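Side-chain contacts in dehydroquinate synthase (Thermus thermophilus, PDB 1UJN), which probably catalyses the conversion of 3-deoxy-D-arabino-heptulosonate 7-phosphate to 3-dehydroquinate, the second step of the chorismate pathway: residues Met1-Val6 with Pro11-Val16; Lys22-Leu27 with Gly151-Leu156; Glu62-Leu67 with Thr97-Phe102; Leu255-Leu260 with Gly328-Ala333; Trp311-Pro314 with Leu320-Arg323. All coordinates share one frame; numbering follows the deposited sequence.

Interaction 1: residues Met1-Val6 with Pro11-Val16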
# COMPACT_ATOMS: atom_id res chain seq x y z
N MET A 1 5.70 32.90 -8.66
CA MET A 1 4.99 31.60 -8.52
C MET A 1 5.22 30.74 -9.75
O MET A 1 4.96 31.17 -10.87
CB MET A 1 3.49 31.83 -8.33
CG MET A 1 2.69 30.57 -8.00
SD MET A 1 3.35 29.73 -6.53
CE MET A 1 2.91 30.90 -5.24
N GLN A 2 5.73 29.53 -9.54
CA GLN A 2 6.01 28.61 -10.64
C GLN A 2 5.05 27.44 -10.54
O GLN A 2 4.88 26.87 -9.47
CB GLN A 2 7.44 28.09 -10.53
CG GLN A 2 8.49 29.18 -10.55
CD GLN A 2 8.52 29.91 -11.86
OE1 GLN A 2 8.72 29.31 -12.92
NE2 GLN A 2 8.32 31.23 -11.82
N ARG A 3 4.42 27.07 -11.65
CA ARG A 3 3.51 25.95 -11.65
C ARG A 3 3.99 24.88 -12.62
O ARG A 3 4.12 25.13 -13.82
CB ARG A 3 2.09 26.38 -12.02
CG ARG A 3 1.05 25.27 -11.85
CD ARG A 3 -0.32 25.68 -12.39
NE ARG A 3 -1.30 24.60 -12.29
CZ ARG A 3 -2.10 24.39 -11.25
NH1 ARG A 3 -2.06 25.21 -10.20
NH2 ARG A 3 -2.94 23.37 -11.26
N LEU A 4 4.29 23.70 -12.08
CA LEU A 4 4.75 22.59 -12.90
C LEU A 4 3.65 21.54 -12.85
O LEU A 4 2.78 21.58 -11.98
CB LEU A 4 6.05 21.99 -12.35
CG LEU A 4 7.32 22.84 -12.38
CD1 LEU A 4 7.19 24.03 -11.45
CD2 LEU A 4 8.50 21.97 -11.97
N GLU A 5 3.68 20.60 -13.79
CA GLU A 5 2.68 19.55 -13.82
C GLU A 5 3.29 18.19 -14.06
O GLU A 5 4.16 18.01 -14.92
CB GLU A 5 1.64 19.82 -14.91
CG GLU A 5 0.93 21.16 -14.82
CD GLU A 5 -0.23 21.27 -15.80
OE1 GLU A 5 -0.08 20.85 -16.96
OE2 GLU A 5 -1.30 21.78 -15.40
N VAL A 6 2.84 17.22 -13.26
CA VAL A 6 3.27 15.84 -13.42
C VAL A 6 2.07 15.28 -14.15
O VAL A 6 0.93 15.53 -13.74
CB VAL A 6 3.43 15.12 -12.08
CG1 VAL A 6 3.48 13.60 -12.32
CG2 VAL A 6 4.72 15.58 -11.41
N PRO A 11 -1.72 12.47 -12.68
CA PRO A 11 -1.50 13.91 -12.76
C PRO A 11 -1.74 14.73 -11.50
O PRO A 11 -2.68 14.49 -10.74
CB PRO A 11 -2.43 14.33 -13.89
CG PRO A 11 -3.60 13.43 -13.68
CD PRO A 11 -2.94 12.09 -13.42
N TYR A 12 -0.86 15.70 -11.28
CA TYR A 12 -0.97 16.62 -10.16
C TYR A 12 -0.01 17.78 -10.38
O TYR A 12 1.00 17.65 -11.08
CB TYR A 12 -0.67 15.93 -8.81
CG TYR A 12 0.74 15.41 -8.65
CD1 TYR A 12 1.06 14.10 -9.00
CD2 TYR A 12 1.75 16.22 -8.12
CE1 TYR A 12 2.36 13.60 -8.81
CE2 TYR A 12 3.04 15.74 -7.92
CZ TYR A 12 3.34 14.42 -8.27
OH TYR A 12 4.61 13.94 -8.07
N PRO A 13 -0.33 18.95 -9.81
CA PRO A 13 0.48 20.16 -9.93
C PRO A 13 1.51 20.28 -8.82
O PRO A 13 1.31 19.77 -7.71
CB PRO A 13 -0.55 21.26 -9.84
CG PRO A 13 -1.46 20.71 -8.76
CD PRO A 13 -1.63 19.26 -9.17
N ILE A 14 2.61 20.98 -9.12
CA ILE A 14 3.66 21.24 -8.15
C ILE A 14 3.85 22.75 -8.22
O ILE A 14 4.24 23.29 -9.26
CB ILE A 14 5.00 20.56 -8.52
CG1 ILE A 14 4.87 19.04 -8.42
CG2 ILE A 14 6.10 21.07 -7.59
CD1 ILE A 14 6.09 18.29 -8.95
N LEU A 15 3.56 23.44 -7.12
CA LEU A 15 3.70 24.90 -7.07
C LEU A 15 4.92 25.26 -6.24
O LEU A 15 5.14 24.69 -5.18
CB LEU A 15 2.47 25.54 -6.42
CG LEU A 15 1.17 25.65 -7.22
CD1 LEU A 15 1.34 26.66 -8.36
CD2 LEU A 15 0.79 24.28 -7.77
N VAL A 16 5.71 26.20 -6.74
CA VAL A 16 6.90 26.65 -6.02
C VAL A 16 6.93 28.18 -6.06
O VAL A 16 6.98 28.77 -7.14
CB VAL A 16 8.19 26.11 -6.68
CG1 VAL A 16 9.41 26.51 -5.85
CG2 VAL A 16 8.11 24.59 -6.81
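Val-6 lies over one face of the Tyr-12 ring, with CB 3.9 Å from the ring centroid and 16° off the normal, a CH-pi contact displaced toward the rim. Its methyls spread from there: CG1 comes nearest to CE1 of the ring, while CG2 sits 3.6 Å from Tyr-12 CZ and also meets Ile-14 CD1 at 3.9 Å. A chi1 of 64° sets Tyr-12 CG between its backbone N and carbonyl carbon, which brings the ring across to the neighbouring strand; the hydroxyl at its far end is hydrogen-bonded to Ser-127 O. Replacing Tyr-12 by an alanine would probably leave Val-6 without its aromatic cover and the Ser-127 carbonyl without its hydroxyl mate. On the other face of the hairpin, Arg-3 runs extended from CG to NE alongside Pro-13, and one face of its guanidinium takes Pro-13 CB, 3.5 Å from Arg-3 NH2. The aliphatic start of the same chain packs CB against Leu-15 CD1 at 3.7 Å. Met-1, bent at chi2 and chi3, brings SD to 4.1 Å from that same Leu-15 CD1. Six backbone hydrogen bonds fix the alternation, two each for Gln-2 with Val-16, Leu-4 with Ile-14 and Val-6 with Tyr-12; Pro-13, with no N-H to give, falls in a non-hydrogen-bonded pair with Glu-5. The axes of segments 2-6 and 12-16 run at 154° between their N-to-C directions, close to antiparallel. Strand 12-17 passes the sheet on to the parallel strand 151-155, strand 2-6 is outermost within the chain, and helix 199-216 packs on the face bearing Gln-2, Leu-4, Val-6 and Ile-14.

Interaction 2: residues Lys22-Leu27 with Gly151-Leu156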
# COMPACT_ATOMS: atom_id res chain seq x y z
N LYS A 22 -2.65 30.07 -1.62
CA LYS A 22 -3.75 30.63 -2.40
C LYS A 22 -4.06 29.76 -3.61
O LYS A 22 -5.15 29.82 -4.18
CB LYS A 22 -3.39 32.04 -2.88
CG LYS A 22 -2.58 32.03 -4.18
CD LYS A 22 -2.17 33.43 -4.61
CE LYS A 22 -1.06 33.36 -5.64
NZ LYS A 22 0.16 32.70 -5.10
N GLU A 23 -3.08 28.94 -4.01
CA GLU A 23 -3.24 28.07 -5.17
C GLU A 23 -3.81 26.69 -4.86
O GLU A 23 -4.06 25.90 -5.77
CB GLU A 23 -1.89 27.90 -5.87
CG GLU A 23 -1.35 29.20 -6.46
CD GLU A 23 -2.30 29.81 -7.47
OE1 GLU A 23 -2.57 29.15 -8.50
OE2 GLU A 23 -2.79 30.93 -7.23
N VAL A 24 -4.01 26.39 -3.59
CA VAL A 24 -4.54 25.08 -3.22
C VAL A 24 -6.05 25.02 -3.43
O VAL A 24 -6.77 25.90 -2.98
CB VAL A 24 -4.25 24.74 -1.74
CG1 VAL A 24 -4.79 23.35 -1.40
CG2 VAL A 24 -2.75 24.83 -1.46
N PRO A 25 -6.54 23.99 -4.14
CA PRO A 25 -7.99 23.91 -4.33
C PRO A 25 -8.67 23.72 -2.97
O PRO A 25 -8.21 22.93 -2.15
CB PRO A 25 -8.17 22.67 -5.21
CG PRO A 25 -6.87 22.58 -5.95
CD PRO A 25 -5.85 22.93 -4.89
N PRO A 26 -9.76 24.45 -2.71
CA PRO A 26 -10.45 24.30 -1.42
C PRO A 26 -10.81 22.84 -1.21
O PRO A 26 -11.18 22.15 -2.16
CB PRO A 26 -11.69 25.17 -1.59
CG PRO A 26 -11.18 26.29 -2.46
CD PRO A 26 -10.36 25.55 -3.50
N LEU A 27 -10.68 22.37 0.02
CA LEU A 27 -10.98 20.98 0.34
C LEU A 27 -12.45 20.64 0.11
O LEU A 27 -13.34 21.42 0.45
CB LEU A 27 -10.58 20.69 1.79
CG LEU A 27 -9.09 20.97 2.07
CD1 LEU A 27 -8.81 20.86 3.57
CD2 LEU A 27 -8.24 19.98 1.29
N GLY A 151 -1.33 17.04 -4.93
CA GLY A 151 -0.73 18.33 -5.22
C GLY A 151 0.46 18.57 -4.30
O GLY A 151 0.51 18.02 -3.20
N VAL A 152 1.43 19.37 -4.76
CA VAL A 152 2.61 19.69 -3.96
C VAL A 152 2.71 21.22 -3.94
O VAL A 152 2.69 21.85 -5.00
CB VAL A 152 3.91 19.13 -4.57
CG1 VAL A 152 5.12 19.55 -3.73
CG2 VAL A 152 3.83 17.60 -4.63
N TYR A 153 2.81 21.79 -2.75
CA TYR A 153 2.86 23.24 -2.60
C TYR A 153 4.06 23.63 -1.75
O TYR A 153 4.04 23.46 -0.53
CB TYR A 153 1.55 23.71 -1.96
CG TYR A 153 0.36 23.35 -2.82
CD1 TYR A 153 -0.08 24.20 -3.83
CD2 TYR A 153 -0.26 22.09 -2.71
CE1 TYR A 153 -1.10 23.82 -4.71
CE2 TYR A 153 -1.27 21.70 -3.59
CZ TYR A 153 -1.68 22.57 -4.58
OH TYR A 153 -2.65 22.19 -5.49
N ALA A 154 5.09 24.15 -2.42
CA ALA A 154 6.34 24.55 -1.79
C ALA A 154 6.39 26.05 -1.53
O ALA A 154 6.65 26.85 -2.44
CB ALA A 154 7.52 24.15 -2.67
N GLU A 155 6.13 26.41 -0.28
CA GLU A 155 6.13 27.80 0.16
C GLU A 155 7.57 28.17 0.49
O GLU A 155 8.10 27.74 1.51
CB GLU A 155 5.26 27.95 1.40
CG GLU A 155 5.27 29.34 2.01
CD GLU A 155 4.98 30.41 0.99
OE1 GLU A 155 3.89 30.38 0.38
OE2 GLU A 155 5.85 31.29 0.80
N LEU A 156 8.19 28.97 -0.37
CA LEU A 156 9.57 29.37 -0.16
C LEU A 156 9.80 30.14 1.14
O LEU A 156 10.88 30.08 1.72
CB LEU A 156 10.07 30.17 -1.37
CG LEU A 156 9.97 29.39 -2.69
CD1 LEU A 156 10.46 30.24 -3.85
CD2 LEU A 156 10.78 28.11 -2.59
O HOH W 1 -3.39 23.89 -7.48
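Val-24 sets its CG2 methyl almost squarely over the centre of the Tyr-153 ring, 3.6 Å from the centroid and 10° off the normal, which defines a CH-pi contact over the face. The methyl is close to the whole ring, nearest to CD1. At the far end of the tyrosine, Pro-25 CD comes to 3.3 Å from Tyr-153 OH. The hydroxyl is also tied to the loop through one water, which lies at the ring edge in its plane, 2.7 Å from Tyr-153 OH, and donates to Glu-23 O, again at 2.7 Å. Tyr-153 CG stands anti to its carbonyl carbon (chi1 -60°), and the ring reaches from strand 151-155 toward the loop. Gly-151 lets it lie there: a CB built on that residue would fall 2.7 Å from Tyr-153 CE2. Further out, Pro-13 and Leu-15 of strand 12-17 also touch the tyrosine, while Leu-114, Phe-116 and Leu-50 pack on Val-24. This joins the loop between strands 12-17 and 31-36 to the mixed sheet of the N-terminal part of the protein. Chemically the tyrosine is used twice, its face for an apolar methyl and its hydroxyl for a water-mediated link to a loop carbonyl.

Interaction 3: residues Glu62-Leu67 with Thr97-Phe102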
# COMPACT_ATOMS: atom_id res chain seq x y z
N GLU A 62 14.76 10.74 11.01
CA GLU A 62 14.53 9.33 10.72
C GLU A 62 13.64 8.60 11.74
O GLU A 62 13.02 7.59 11.40
CB GLU A 62 15.87 8.62 10.60
CG GLU A 62 16.70 9.08 9.42
CD GLU A 62 16.03 8.78 8.10
OE1 GLU A 62 15.58 7.63 7.93
OE2 GLU A 62 15.97 9.67 7.23
N ALA A 63 13.60 9.10 12.97
CA ALA A 63 12.78 8.48 14.01
C ALA A 63 11.30 8.50 13.64
O ALA A 63 10.52 7.67 14.12
CB ALA A 63 13.00 9.18 15.35
N ALA A 64 10.90 9.45 12.80
CA ALA A 64 9.51 9.57 12.38
C ALA A 64 9.12 8.46 11.40
O ALA A 64 7.94 8.14 11.24
CB ALA A 64 9.27 10.93 11.72
N LYS A 65 10.12 7.88 10.75
CA LYS A 65 9.88 6.81 9.79
C LYS A 65 10.02 5.45 10.45
O LYS A 65 10.92 4.67 10.13
CB LYS A 65 10.85 6.95 8.60
CG LYS A 65 10.55 8.17 7.74
CD LYS A 65 11.62 8.42 6.68
CE LYS A 65 11.81 7.24 5.74
NZ LYS A 65 12.76 7.59 4.64
N SER A 66 9.10 5.16 11.37
CA SER A 66 9.11 3.91 12.11
C SER A 66 7.72 3.31 12.21
O SER A 66 6.72 4.01 12.03
CB SER A 66 9.64 4.15 13.52
OG SER A 66 8.70 4.89 14.28
N LEU A 67 7.65 2.03 12.53
CA LEU A 67 6.38 1.33 12.67
C LEU A 67 5.57 1.92 13.82
O LEU A 67 4.35 1.99 13.76
CB LEU A 67 6.61 -0.16 12.93
CG LEU A 67 7.04 -1.01 11.73
CD1 LEU A 67 7.60 -2.35 12.21
CD2 LEU A 67 5.86 -1.22 10.80
N THR A 97 7.00 13.58 4.61
CA THR A 97 6.23 13.18 3.44
C THR A 97 6.34 11.68 3.24
O THR A 97 5.39 11.04 2.78
CB THR A 97 6.66 13.94 2.16
OG1 THR A 97 8.08 13.95 2.06
CG2 THR A 97 6.14 15.37 2.21
N ASP A 98 7.48 11.10 3.61
CA ASP A 98 7.68 9.66 3.49
C ASP A 98 6.67 8.96 4.41
O ASP A 98 5.93 8.07 3.98
CB ASP A 98 9.11 9.27 3.91
CG ASP A 98 10.12 9.45 2.78
OD1 ASP A 98 11.34 9.28 3.04
OD2 ASP A 98 9.71 9.74 1.64
N LEU A 99 6.66 9.36 5.68
CA LEU A 99 5.74 8.78 6.66
C LEU A 99 4.29 9.11 6.33
O LEU A 99 3.45 8.21 6.21
CB LEU A 99 6.08 9.29 8.06
CG LEU A 99 5.06 8.94 9.15
CD1 LEU A 99 5.15 7.45 9.46
CD2 LEU A 99 5.34 9.77 10.38
N GLY A 100 4.00 10.40 6.18
CA GLY A 100 2.65 10.85 5.88
C GLY A 100 2.08 10.29 4.58
O GLY A 100 0.88 9.99 4.51
N GLY A 101 2.92 10.16 3.56
CA GLY A 101 2.45 9.62 2.30
C GLY A 101 2.09 8.15 2.43
O GLY A 101 1.15 7.68 1.80
N PHE A 102 2.84 7.43 3.26
CA PHE A 102 2.59 6.01 3.48
C PHE A 102 1.32 5.81 4.32
O PHE A 102 0.55 4.88 4.09
CB PHE A 102 3.80 5.37 4.17
CG PHE A 102 3.67 3.88 4.35
CD1 PHE A 102 3.28 3.06 3.30
CD2 PHE A 102 3.93 3.30 5.59
CE1 PHE A 102 3.16 1.68 3.46
CE2 PHE A 102 3.82 1.92 5.78
CZ PHE A 102 3.43 1.10 4.71
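Lys-65 and Asp-98 form the salt bridge between residues 62-67 and 97-102, with NZ 2.7 Å from Asp-98 OD1. The ammonium approaches the anti side of that oxygen, 25° out of the carboxylate plane. The lysine is bent at chi3 (58°), and its CD and CE pass Asp-98 CB, CE coming to 3.8 Å from it, before NZ reaches the carboxylate. NZ is gripped a second time by Asn-141 OD1, so two acceptors fix its position. The apolar contact lies beside this pair. Leu-99 turns both methyls to the backbone oxygen of Ala-64, with CD2 3.2 Å from Ala-64 O, and the same methyl stands 4.3 Å from Ala-64 CB. Backbone bonds shape the loop that offers these groups. Lys-65 N bonds to Glu-62 O at 3.0 Å, closing the 3-10 turn, and Lys-65 itself is the centre of an inverse gamma turn, marked by a weak bond of 3.2 Å from Ser-66 N to Ala-64 O. That carbonyl therefore faces both an N-H and the leucine methyls. Ser-66 is the N-cap of helix 67-80, its OG bonded to Val-69 N. Asp-98 and Lys-65 lie about 6 Å, side chain to side chain, from Lys-131 and Lys-140 respectively, predicted NAD(+)-binding residues. Nearby, Leu-67 and Phe-102 pack on Gly-71 and Tyr-70 of the second subunit, respectively. The buried contact thus packs the turn before helix 67-80 against helix 94-106, with strand 131-136 alongside: Asn-135 pairs with the Lys-65 backbone and Gly-133 with that of Asp-98.

Interaction 4: residues Leu255-Leu260 with Gly328-Ala333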
# COMPACT_ATOMS: atom_id res chain seq x y z
N LEU A 255 29.20 11.93 -6.08
CA LEU A 255 29.31 12.64 -7.36
C LEU A 255 30.77 12.81 -7.76
O LEU A 255 31.11 12.74 -8.95
CB LEU A 255 28.64 14.00 -7.28
CG LEU A 255 27.11 13.95 -7.13
CD1 LEU A 255 26.55 15.36 -7.03
CD2 LEU A 255 26.52 13.22 -8.32
N LEU A 256 31.63 13.04 -6.78
CA LEU A 256 33.05 13.19 -7.06
C LEU A 256 33.58 11.85 -7.58
O LEU A 256 34.36 11.80 -8.54
CB LEU A 256 33.82 13.60 -5.80
CG LEU A 256 35.34 13.71 -5.96
CD1 LEU A 256 35.66 14.78 -7.00
CD2 LEU A 256 35.97 14.06 -4.63
N TYR A 257 33.15 10.76 -6.95
CA TYR A 257 33.60 9.44 -7.36
C TYR A 257 33.12 9.14 -8.77
O TYR A 257 33.88 8.64 -9.60
CB TYR A 257 33.05 8.38 -6.40
CG TYR A 257 33.66 7.01 -6.60
CD1 TYR A 257 35.00 6.76 -6.29
CD2 TYR A 257 32.90 5.95 -7.10
CE1 TYR A 257 35.57 5.49 -6.47
CE2 TYR A 257 33.45 4.68 -7.28
CZ TYR A 257 34.79 4.46 -6.97
OH TYR A 257 35.33 3.21 -7.16
N ALA A 258 31.86 9.46 -9.05
CA ALA A 258 31.28 9.23 -10.37
C ALA A 258 32.07 10.01 -11.42
O ALA A 258 32.36 9.49 -12.51
CB ALA A 258 29.82 9.67 -10.39
N ALA A 259 32.42 11.25 -11.09
CA ALA A 259 33.20 12.08 -12.00
C ALA A 259 34.55 11.43 -12.30
O ALA A 259 35.02 11.48 -13.43
CB ALA A 259 33.40 13.46 -11.39
N LEU A 260 35.16 10.82 -11.29
CA LEU A 260 36.46 10.17 -11.49
C LEU A 260 36.31 8.92 -12.36
O LEU A 260 37.20 8.60 -13.15
CB LEU A 260 37.10 9.83 -10.14
CG LEU A 260 37.52 11.09 -9.37
CD1 LEU A 260 37.85 10.75 -7.92
CD2 LEU A 260 38.72 11.74 -10.07
N GLY A 328 39.63 -3.18 -10.89
CA GLY A 328 40.85 -2.41 -10.99
C GLY A 328 40.60 -0.94 -11.25
O GLY A 328 41.35 -0.08 -10.78
N LEU A 329 39.53 -0.65 -11.99
CA LEU A 329 39.16 0.73 -12.31
C LEU A 329 38.56 1.39 -11.08
O LEU A 329 38.87 2.54 -10.76
CB LEU A 329 38.16 0.74 -13.47
CG LEU A 329 37.82 2.07 -14.15
CD1 LEU A 329 37.13 1.78 -15.47
CD2 LEU A 329 36.93 2.92 -13.25
N LEU A 330 37.70 0.66 -10.38
CA LEU A 330 37.06 1.18 -9.18
C LEU A 330 38.11 1.43 -8.10
O LEU A 330 38.07 2.44 -7.40
CB LEU A 330 36.04 0.17 -8.65
CG LEU A 330 34.93 -0.26 -9.62
CD1 LEU A 330 34.14 -1.41 -9.00
CD2 LEU A 330 34.01 0.92 -9.94
N ARG A 331 39.06 0.51 -7.99
CA ARG A 331 40.13 0.62 -7.02
C ARG A 331 40.95 1.87 -7.30
O ARG A 331 41.29 2.64 -6.41
CB ARG A 331 41.00 -0.62 -7.12
CG ARG A 331 41.90 -0.81 -5.89
CD ARG A 331 42.72 -2.10 -5.97
NE ARG A 331 41.92 -3.25 -5.54
CZ ARG A 331 41.95 -3.56 -4.23
NH1 ARG A 331 42.67 -2.83 -3.39
NH2 ARG A 331 41.23 -4.59 -3.78
N GLU A 332 41.28 2.06 -8.57
CA GLU A 332 42.06 3.21 -9.02
C GLU A 332 41.32 4.51 -8.73
O GLU A 332 41.90 5.46 -8.21
CB GLU A 332 42.30 3.09 -10.53
CG GLU A 332 43.06 4.25 -11.16
CD GLU A 332 44.56 4.08 -11.09
OE1 GLU A 332 45.06 3.03 -11.58
OE2 GLU A 332 45.25 4.98 -10.57
N ALA A 333 40.04 4.54 -9.06
CA ALA A 333 39.22 5.73 -8.84
C ALA A 333 39.07 6.05 -7.36
O ALA A 333 39.08 7.21 -6.97
CB ALA A 333 37.85 5.54 -9.47
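The Tyr-257 ring has Leu-330 O at its edge, close to the ring plane, and Ala-333 approaching obliquely; Trp-337 meets the same ring edge-to-face, and Trp-311 meets it with the planes inclined. From the edge, Tyr-257 OH donates to Leu-330 O over 2.9 Å. The C=O...donor angle of 107° means that the hydroxyl comes in from beside the carbonyl rather than beyond its end, and it is tilted out of the carbonyl plane. Leu-330 adds apolar cover to the hydroxyl, its CB 3.5 Å from Tyr-257 OH. Ring carbon CE1 touches Ala-333 CB at 3.8 Å. The tyrosine reaches so far because CG is anti to its backbone N (chi1 -170°), which carries the ring across to helix 327-342. One turn on, Leu-260 and Ala-333 have the nearest CA atoms of the two segments, 5.9 Å apart, and their CB atoms are 4.4 Å apart. The segment axes stay 10.2 Å apart at closest approach, with N-to-C directions at 124°. Helix 247-264 and the C-terminal helix 327-342 are thus joined by a buried interface, packed mainly by hydrocarbon, where the buried tyrosine hydroxyl gives its proton to a helix carbonyl.

Interaction 5: residues Trp311-Pro314 with Leu320-Arg323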
# COMPACT_ATOMS: atom_id res chain seq x y z
N TRP A 311 27.07 0.91 -12.22
CA TRP A 311 27.30 2.28 -11.78
C TRP A 311 26.81 3.28 -12.82
O TRP A 311 26.89 3.02 -14.02
CB TRP A 311 28.79 2.54 -11.56
CG TRP A 311 29.48 1.62 -10.62
CD1 TRP A 311 29.86 0.33 -10.86
CD2 TRP A 311 29.90 1.92 -9.29
NE1 TRP A 311 30.50 -0.19 -9.75
CE2 TRP A 311 30.54 0.77 -8.78
CE3 TRP A 311 29.81 3.06 -8.47
CZ2 TRP A 311 31.08 0.72 -7.49
CZ3 TRP A 311 30.35 3.02 -7.19
CH2 TRP A 311 30.98 1.85 -6.71
N VAL A 312 26.30 4.42 -12.36
CA VAL A 312 25.86 5.47 -13.27
C VAL A 312 27.10 6.32 -13.47
O VAL A 312 27.57 6.99 -12.54
CB VAL A 312 24.74 6.34 -12.65
CG1 VAL A 312 24.37 7.45 -13.62
CG2 VAL A 312 23.51 5.49 -12.35
N VAL A 313 27.65 6.28 -14.68
CA VAL A 313 28.86 7.03 -15.01
C VAL A 313 28.56 8.22 -15.92
O VAL A 313 28.02 8.05 -17.01
CB VAL A 313 29.89 6.12 -15.73
CG1 VAL A 313 31.17 6.90 -16.01
CG2 VAL A 313 30.19 4.90 -14.88
N PRO A 314 28.92 9.43 -15.47
CA PRO A 314 28.69 10.64 -16.28
C PRO A 314 29.88 10.89 -17.19
O PRO A 314 30.96 11.25 -16.72
CB PRO A 314 28.53 11.72 -15.22
CG PRO A 314 29.55 11.30 -14.20
CD PRO A 314 29.36 9.79 -14.11
N LEU A 320 25.29 10.11 -19.96
CA LEU A 320 25.72 9.14 -18.96
C LEU A 320 25.46 7.70 -19.39
O LEU A 320 24.64 7.44 -20.27
CB LEU A 320 25.00 9.40 -17.63
CG LEU A 320 25.26 10.72 -16.90
CD1 LEU A 320 24.64 11.88 -17.66
CD2 LEU A 320 24.67 10.63 -15.51
N VAL A 321 26.16 6.78 -18.75
CA VAL A 321 26.00 5.36 -19.04
C VAL A 321 25.89 4.57 -17.75
O VAL A 321 26.39 5.00 -16.70
CB VAL A 321 27.20 4.82 -19.86
CG1 VAL A 321 27.27 5.52 -21.20
CG2 VAL A 321 28.49 5.01 -19.08
N VAL A 322 25.22 3.43 -17.82
CA VAL A 322 25.05 2.56 -16.67
C VAL A 322 25.69 1.24 -17.07
O VAL A 322 25.31 0.64 -18.07
CB VAL A 322 23.56 2.34 -16.34
CG1 VAL A 322 23.41 1.42 -15.13
CG2 VAL A 322 22.89 3.68 -16.07
N ARG A 323 26.67 0.80 -16.29
CA ARG A 323 27.38 -0.44 -16.60
C ARG A 323 28.29 -0.88 -15.47
O ARG A 323 28.55 -0.12 -14.53
CB ARG A 323 28.23 -0.22 -17.86
CG ARG A 323 29.06 1.06 -17.79
CD ARG A 323 30.27 1.03 -18.72
NE ARG A 323 31.28 0.07 -18.27
CZ ARG A 323 32.51 -0.01 -18.77
NH1 ARG A 323 32.89 0.81 -19.74
NH2 ARG A 323 33.36 -0.91 -18.30
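Leu-320 leans over Pro-314 and Val-312 of the facing strand, and its atoms can be traced outward one by one. CB lies 3.4 Å from Val-313 O. With chi1 at -64°, CG is anti to the carbonyl carbon and comes over Pro-314, 3.5 Å from Pro-314 CA and 3.8 Å from Pro-314 CB. At the tip, CD2 crosses to Val-312 CG1 at 3.7 Å while staying near the proline. Cutting Leu-320 back to an alanine is likely to open a gap over Pro-314 and leave Val-312 CG1 without its partner across the hairpin. Farther along the same face, Val-312 CG2 and Val-322 CG2 meet more loosely at 4.2 Å. The other face carries Val-313 against Val-321, with Val-321 CG2 3.8 Å from Val-313 CB. It also carries Trp-311, whose ring has Arg-323 O at its edge, in plane. Four backbone hydrogen bonds join the strands. Val-313 N to Val-321 O is short at 2.7 Å and nearly straight on, at a C=O...donor angle of 170°, whereas Trp-311 N stands above the carbonyl plane of Arg-323, 42° out of it. Pro-314 falls in a non-hydrogen-bonded pair with Leu-320, where its missing N-H costs this hairpin nothing. Leu-229 touches Val-312 and Pro-314, and Val-312 lies about 7 Å, side chain to side chain, from His-231, a predicted zinc ligand. In this two-stranded antiparallel hairpin backbone bonds set the register; branched hydrocarbon covers the face of Val-312, Pro-314, Leu-320 and Val-322, while the other pairs two valines beside a tryptophan and an arginine.

In the fold
Interactions 1 and 2 share the mixed sheet: strands 12-17 and 151-155 are neighbours, and Leu-15 touches Tyr-153. Both are partly buried, one held chiefly by a hairpin ladder, the other by an aromatic face and a water. Interaction 3 is buried, set within the chain between the two halves of interaction 2, and the one contact of the five with a salt bridge, near predicted NAD(+)-binding lysines. About 34 Å from it, centre to centre, lies interaction 4, likewise buried but mostly hydrocarbon. Interaction 5 adjoins it, Tyr-257 meeting Trp-311, and repeats the antiparallel ladder of interaction 1, its cross-strand side-chain contacts mostly aliphatic where that hairpin adds a CH-pi contact and a guanidinium over a proline.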